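Local atomic coordinates of tonb-dependent siderophore receptor (PDB entry 5FP1), a protein that probably takes part in iron uptake across the bacterial outer membrane by binding iron-chelating siderophores, possibly including ferric enterobactin. Residues 35-38 against 43-46. Sequence-based numbering, arbitrary orientation.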
# COMPACT_ATOMS: atom_id res chain seq x y z
N ALA A 35 6.74 -8.32 -21.42
CA ALA A 35 7.62 -7.45 -22.20
C ALA A 35 8.41 -6.54 -21.28
O ALA A 35 7.96 -6.28 -20.17
CB ALA A 35 6.80 -6.62 -23.18
N PRO A 36 9.57 -6.02 -21.74
CA PRO A 36 10.31 -5.03 -20.96
C PRO A 36 9.47 -3.81 -20.70
O PRO A 36 8.52 -3.55 -21.44
CB PRO A 36 11.52 -4.68 -21.84
CG PRO A 36 11.34 -5.39 -23.14
CD PRO A 36 10.28 -6.43 -22.97
N LEU A 37 9.77 -3.07 -19.64
CA LEU A 37 8.90 -1.96 -19.27
C LEU A 37 8.81 -0.90 -20.39
O LEU A 37 7.76 -0.33 -20.63
CB LEU A 37 9.35 -1.37 -17.95
CG LEU A 37 9.14 -2.34 -16.76
CD1 LEU A 37 9.68 -1.69 -15.50
CD2 LEU A 37 7.68 -2.75 -16.62
N LEU A 38 9.91 -0.69 -21.11
CA LEU A 38 9.93 0.27 -22.25
C LEU A 38 8.84 0.01 -23.28
O LEU A 38 8.27 0.95 -23.85
CB LEU A 38 11.33 0.19 -22.92
CG LEU A 38 11.57 1.08 -24.14
CD1 LEU A 38 11.59 2.53 -23.71
CD2 LEU A 38 12.89 0.69 -24.81
N SER A 43 1.43 2.08 -17.42
CA SER A 43 2.32 2.78 -16.50
C SER A 43 2.72 1.89 -15.35
O SER A 43 1.87 1.33 -14.64
CB SER A 43 1.65 4.02 -15.97
OG SER A 43 1.33 4.91 -17.03
N VAL A 44 4.02 1.76 -15.16
CA VAL A 44 4.58 0.98 -14.04
C VAL A 44 5.76 1.76 -13.50
O VAL A 44 6.61 2.23 -14.28
CB VAL A 44 5.10 -0.39 -14.52
CG1 VAL A 44 5.63 -1.22 -13.34
CG2 VAL A 44 4.05 -1.16 -15.26
N SER A 45 5.76 2.00 -12.18
CA SER A 45 6.90 2.62 -11.50
C SER A 45 7.55 1.58 -10.60
O SER A 45 6.87 0.85 -9.87
CB SER A 45 6.48 3.78 -10.61
OG SER A 45 6.03 4.89 -11.38
N VAL A 46 8.87 1.55 -10.59
CA VAL A 46 9.59 0.64 -9.69
C VAL A 46 10.38 1.43 -8.67
O VAL A 46 11.19 2.29 -9.01
CB VAL A 46 10.50 -0.32 -10.46
CG1 VAL A 46 11.23 -1.26 -9.50
CG2 VAL A 46 9.68 -1.12 -11.46
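Leu-37 reaches across to Val-44 and Val-46 within the plug domain of this TonB-dependent receptor, the globular unit that fills the lumen of the beta-barrel. Residues 43-46 belong to strand 43-47, an outermost strand of the mixed plug sheet, antiparallel to strand 114-121, and the loop just before it, with a 3-10 turn beginning at Leu-37, brings one leucine against two valines on the same strand face.

The contact is wholly apolar, and each methyl of Leu-37 has its own valine. CD2 sits over the branch point of Val-44, 4.1 Å from CB, with CG1 and CG2 of that valine each at 4.2 Å from it, so the methyl is seated evenly against the whole isopropyl group. CD1 reaches two residues further along the strand. With CG anti to the carbonyl carbon (chi1 -68°) and chi2 at 177°, the two methyls are spread along the strand, one to each valine; the side chain meets both valines at about a right angle. Phe-33 also touches Val-44 and Val-25 touches Val-46, widening the apolar patch.

Polar groups bond to other parts of the fold. Leu-37 makes a backbone hydrogen bond with Asp-26, and Leu-37 O accepts a hydrogen bond from Lys-528 NZ of the barrel wall. Between the valines, Ser-45 turns its CB away from Leu-37, and its OG is hydrogen-bonded to Lys-121 NZ on strand 114-121; Ser-43 OG is hydrogen-bonded to Glu-524 OE2 of the barrel, tying the plug strand to the wall. At the far end of the apolar contact, Leu-37 CD1 meets just one methyl of Val-46, CG2, at 4.1 Å.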